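Formate dehydrogenase subunit beta (Desulfovibrio gigas, PDB 1H0H) serves as the electron-transfer subunit of formate dehydrogenase, carrying three [4Fe-4S] clusters for the reversible two-electron oxidation of formate to carbon dioxide. Local coordinates at residues Asp96-Val101 with Asp142-Gly147; Asp138-Arg143 with Arg149-Thr154. One frame throughout, in Å; residues are numbered along the deposited sequence. Where two conformers were deposited one is given.

Contact 1: Asp96-Val101 with Asp142-Gly147; sequences DATGCV and DRITNG. With SF4 (iron/sulfur cluster), chain N.
An ST turn in the loop between strands 92-94 and 101-103 of the dicluster ferredoxin region meets the C-terminal end of helix 141-144, through T98 on one side and I144 and T145 on the other. The touch is wholly aliphatic, methyl against methyl for the most part. T98 CG2 lies 3.9 Å from I144 CD1, and the end of the isoleucine also approaches T98 CB at 4.1 Å. The same T98 methyl also reaches T145 CG2 at 4.2 Å, the two threonines crossing at about a right angle. T145 is the first residue to leave the helical conformation. T98 splits its two branches between jobs: with chi1 at 54°, OG1 sits between the backbone N and the carbonyl carbon and accepts from C100 N at 3.2 Å, closing the ST turn, while CG2 is turned to the helix end. OG1 also bonds to D95, and T145 OG1 bonds to the I141 carbonyl. Past the turn, V101 CG1 packs 3.8 Å from sulfide S1 of a cluster. With both hydroxyls engaged within their own parts of the chain and no hydrogen bond crossing, van der Waals packing is what joins the two segments directly, over a modest 99 Å² of buried surface.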
# COMPACT_ATOMS: atom_id res chain seq x y z
N ASP B 96 2.51 4.04 45.95
CA ASP B 96 1.98 5.34 46.30
C ASP B 96 2.19 6.45 45.24
O ASP B 96 1.29 7.25 44.99
CB ASP B 96 2.47 5.81 47.67
CG ASP B 96 1.80 7.09 48.11
OD1 ASP B 96 0.65 7.05 48.58
OD2 ASP B 96 2.32 8.20 47.99
N ALA B 97 3.36 6.49 44.63
CA ALA B 97 3.66 7.55 43.69
C ALA B 97 2.85 7.49 42.40
O ALA B 97 2.54 8.52 41.81
CB ALA B 97 5.15 7.54 43.36
N THR B 98 2.51 6.28 41.95
CA THR B 98 1.80 6.16 40.69
C THR B 98 0.38 5.67 40.83
O THR B 98 -0.44 5.89 39.95
CB THR B 98 2.54 5.19 39.76
OG1 THR B 98 2.74 3.95 40.42
CG2 THR B 98 3.96 5.67 39.49
N GLY B 99 0.09 4.99 41.93
CA GLY B 99 -1.22 4.38 42.06
C GLY B 99 -1.19 2.98 41.45
O GLY B 99 -2.21 2.29 41.43
N CYS B 100 -0.03 2.55 40.96
CA CYS B 100 0.05 1.24 40.33
C CYS B 100 -0.22 0.12 41.32
O CYS B 100 0.28 0.13 42.43
CB CYS B 100 1.40 0.99 39.66
SG CYS B 100 1.60 -0.73 39.06
N VAL B 101 -1.00 -0.86 40.87
CA VAL B 101 -1.28 -2.06 41.64
C VAL B 101 -0.42 -3.11 40.98
O VAL B 101 -0.66 -3.51 39.85
CB VAL B 101 -2.78 -2.43 41.58
CG1 VAL B 101 -3.04 -3.76 42.25
CG2 VAL B 101 -3.62 -1.30 42.24
N ASP B 142 7.99 0.59 35.07
CA ASP B 142 9.33 0.99 34.70
C ASP B 142 9.40 2.16 33.73
O ASP B 142 10.24 3.06 33.89
CB ASP B 142 10.14 -0.18 34.14
CG ASP B 142 9.47 -0.87 32.99
OD1 ASP B 142 8.21 -0.84 32.87
OD2 ASP B 142 10.13 -1.51 32.15
N ARG B 143 8.53 2.16 32.72
CA ARG B 143 8.50 3.28 31.78
C ARG B 143 8.04 4.58 32.45
O ARG B 143 8.63 5.63 32.23
CB ARG B 143 7.53 2.97 30.62
CG ARG B 143 7.99 1.83 29.72
CD ARG B 143 7.00 1.48 28.61
NE ARG B 143 6.95 2.52 27.59
CZ ARG B 143 7.78 2.59 26.55
NH1 ARG B 143 8.74 1.69 26.36
NH2 ARG B 143 7.65 3.57 25.66
N ILE B 144 7.00 4.50 33.28
CA ILE B 144 6.39 5.70 33.82
C ILE B 144 7.20 6.37 34.94
O ILE B 144 6.95 7.52 35.30
CB ILE B 144 4.90 5.49 34.23
CG1 ILE B 144 4.73 4.51 35.39
CG2 ILE B 144 4.09 5.06 33.06
CD1 ILE B 144 3.24 4.45 35.82
N THR B 145 8.17 5.65 35.46
CA THR B 145 9.04 6.22 36.47
C THR B 145 10.36 6.54 35.82
O THR B 145 11.30 6.92 36.50
CB THR B 145 9.23 5.24 37.65
OG1 THR B 145 9.69 3.98 37.15
CG2 THR B 145 7.90 4.90 38.27
N ASN B 146 10.44 6.40 34.50
CA ASN B 146 11.67 6.71 33.76
C ASN B 146 11.43 7.65 32.58
O ASN B 146 12.11 7.57 31.56
CB ASN B 146 12.38 5.43 33.29
CG ASN B 146 13.18 4.76 34.39
OD1 ASN B 146 14.25 5.23 34.76
ND2 ASN B 146 12.65 3.66 34.93
N GLY B 147 10.45 8.54 32.73
CA GLY B 147 10.16 9.56 31.74
C GLY B 147 9.43 9.15 30.48
O GLY B 147 9.39 9.92 29.53
FE1 SF4 N . -8.89 -6.29 39.49
FE2 SF4 N . -6.79 -4.72 38.63
FE3 SF4 N . -8.79 -3.69 40.41
FE4 SF4 N . -7.00 -5.60 41.30
S1 SF4 N . -6.49 -3.37 40.66
S2 SF4 N . -9.16 -5.64 41.67
S3 SF4 N . -6.70 -6.89 39.34
S4 SF4 N . -9.05 -4.38 38.14

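Contact 2: Asp138-Arg143 with Arg149-Thr154; sequences DMCIDR and RPACVT. With SF4 (iron/sulfur cluster), chain M.
C140 and A151 meet beside a [4Fe-4S] cluster, where A151 N donates to C140 SG at 3.3 Å and nearly straight, 169° at the hydrogen. The same sulfur binds iron FE1 at 2.3 Å, and C152 SG from the other segment holds FE2, so one cluster clamps both segments. An N-H...S bond of this kind would be expected to draw charge from the thiolate and influence the cluster's potential. Packing here is close: C140 CB lies 3.7 Å from P150 CA, and P150 CB also rests 3.7 Å from sulfide S4. R143 extends the join away from the cluster. Bent at chi3 (71°), its chain brings NE to the R149 carbonyl O at 2.8 Å, with the oxygen at the guanidinium edge and close to its plane. Toward exposed R149 the fit is looser and a water fills in: R143 NH2 and T154 OG1 stay 4.1 Å apart, and the water bridges them, accepting from R143 NH2 and R149 N and hydrogen-bonded to T154 OG1 at 2.6 Å. R149 points its CB away from the other segment. R143 also makes a cation-pi contact with W24 and a salt bridge to an acidic side chain of the other protein chain. A151 packs on W24 of helix 16-25, whereas P150 lies against F4 of strand 2-7 and F163 of strand 161-163.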
# COMPACT_ATOMS: atom_id res chain seq x y z
N ASP B 138 1.05 -4.04 34.60
CA ASP B 138 1.82 -3.40 35.65
C ASP B 138 1.93 -1.88 35.46
O ASP B 138 2.85 -1.23 35.97
CB ASP B 138 3.21 -4.03 35.80
CG ASP B 138 4.13 -3.75 34.62
OD1 ASP B 138 3.70 -3.13 33.63
OD2 ASP B 138 5.32 -4.14 34.62
N MET B 139 0.97 -1.33 34.72
CA MET B 139 0.95 0.10 34.39
C MET B 139 2.27 0.53 33.75
O MET B 139 2.62 1.71 33.78
CB MET B 139 0.69 0.94 35.68
CG MET B 139 0.03 2.29 35.45
SD MET B 139 -0.07 3.43 36.88
CE MET B 139 -1.65 3.06 37.58
N CYS B 140 3.01 -0.41 33.16
CA CYS B 140 4.33 -0.09 32.65
C CYS B 140 5.11 0.73 33.70
O CYS B 140 5.68 1.80 33.41
CB CYS B 140 4.21 0.70 31.32
SG CYS B 140 3.77 -0.30 29.91
N ILE B 141 5.13 0.22 34.94
CA ILE B 141 5.75 0.94 36.03
C ILE B 141 7.17 1.42 35.71
O ILE B 141 7.53 2.55 36.06
CB ILE B 141 5.67 0.11 37.35
CG1 ILE B 141 6.14 0.95 38.55
CG2 ILE B 141 6.50 -1.12 37.26
CD1 ILE B 141 5.36 2.21 38.75
N ASP B 142 7.99 0.59 35.07
CA ASP B 142 9.33 0.99 34.70
C ASP B 142 9.40 2.16 33.73
O ASP B 142 10.24 3.06 33.89
CB ASP B 142 10.14 -0.18 34.14
CG ASP B 142 9.47 -0.87 32.99
OD1 ASP B 142 8.21 -0.84 32.87
OD2 ASP B 142 10.13 -1.51 32.15
N ARG B 143 8.53 2.16 32.72
CA ARG B 143 8.50 3.28 31.78
C ARG B 143 8.04 4.58 32.45
O ARG B 143 8.63 5.63 32.23
CB ARG B 143 7.53 2.97 30.62
CG ARG B 143 7.99 1.83 29.72
CD ARG B 143 7.00 1.48 28.61
NE ARG B 143 6.95 2.52 27.59
CZ ARG B 143 7.78 2.59 26.55
NH1 ARG B 143 8.74 1.69 26.36
NH2 ARG B 143 7.65 3.57 25.66
N ARG B 149 5.80 7.12 28.66
CA ARG B 149 4.39 6.77 28.88
C ARG B 149 4.23 5.25 28.73
O ARG B 149 5.13 4.58 28.25
CB ARG B 149 3.51 7.47 27.86
CG ARG B 149 3.48 8.99 27.99
CD ARG B 149 2.99 9.68 26.74
NE ARG B 149 3.94 9.50 25.63
CZ ARG B 149 3.60 9.33 24.36
NH1 ARG B 149 2.32 9.33 24.01
NH2 ARG B 149 4.54 9.17 23.43
N PRO B 150 3.11 4.68 29.15
CA PRO B 150 2.89 3.25 28.94
C PRO B 150 2.99 2.84 27.48
O PRO B 150 2.68 3.64 26.59
CB PRO B 150 1.47 3.03 29.47
CG PRO B 150 1.39 4.06 30.59
CD PRO B 150 2.06 5.29 30.00
N ALA B 151 3.44 1.61 27.25
CA ALA B 151 3.60 1.08 25.89
C ALA B 151 2.32 1.11 25.07
O ALA B 151 2.35 1.40 23.87
CB ALA B 151 4.15 -0.27 25.93
N CYS B 152 1.20 0.77 25.70
CA CYS B 152 -0.05 0.78 24.97
C CYS B 152 -0.46 2.19 24.57
O CYS B 152 -0.97 2.40 23.48
CB CYS B 152 -1.18 0.09 25.76
SG CYS B 152 -1.39 0.81 27.40
N VAL B 153 -0.25 3.15 25.45
CA VAL B 153 -0.60 4.54 25.20
C VAL B 153 0.25 5.11 24.09
O VAL B 153 -0.25 5.73 23.16
CB VAL B 153 -0.43 5.37 26.48
CG1 VAL B 153 -0.54 6.86 26.18
CG2 VAL B 153 -1.44 4.91 27.54
N THR B 154 1.56 4.91 24.19
CA THR B 154 2.47 5.35 23.15
C THR B 154 2.10 4.75 21.78
O THR B 154 2.17 5.42 20.74
CB THR B 154 3.89 4.93 23.54
OG1 THR B 154 4.25 5.61 24.76
CG2 THR B 154 4.93 5.45 22.55
FE1 SF4 M . 1.67 -1.17 30.25
FE2 SF4 M . -0.66 -0.85 28.83
FE3 SF4 M . -0.68 -2.08 31.32
FE4 SF4 M . 0.41 -3.35 29.13
S1 SF4 M . -1.79 -2.67 29.43
S2 SF4 M . 1.27 -3.16 31.25
S3 SF4 M . 1.29 -1.70 27.95
S4 SF4 M . -0.06 0.08 31.01
O HOH W 1 6.38 6.52 25.84

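In the fold
Contacts 1 and 2 have centres about 8 Å apart and meet on helix 141-144, sharing D142 and R143. Along the chain, 96-101 comes first, then 138-143 running into 142-147, and finally 149-154, all within the 4Fe-4S dicluster domain. The two also touch directly: I144 CG2 packs 3.7 Å from P150 CD, and C100 SG lies 3.4 Å from D138 O. The short helix thus has the 96-101 loop on one flank and the start of helix 151-155 on another. V101 borders one cluster while C140 and C152 bind another, so this packing connects the surroundings of two of the subunit's three electron-carrying centres.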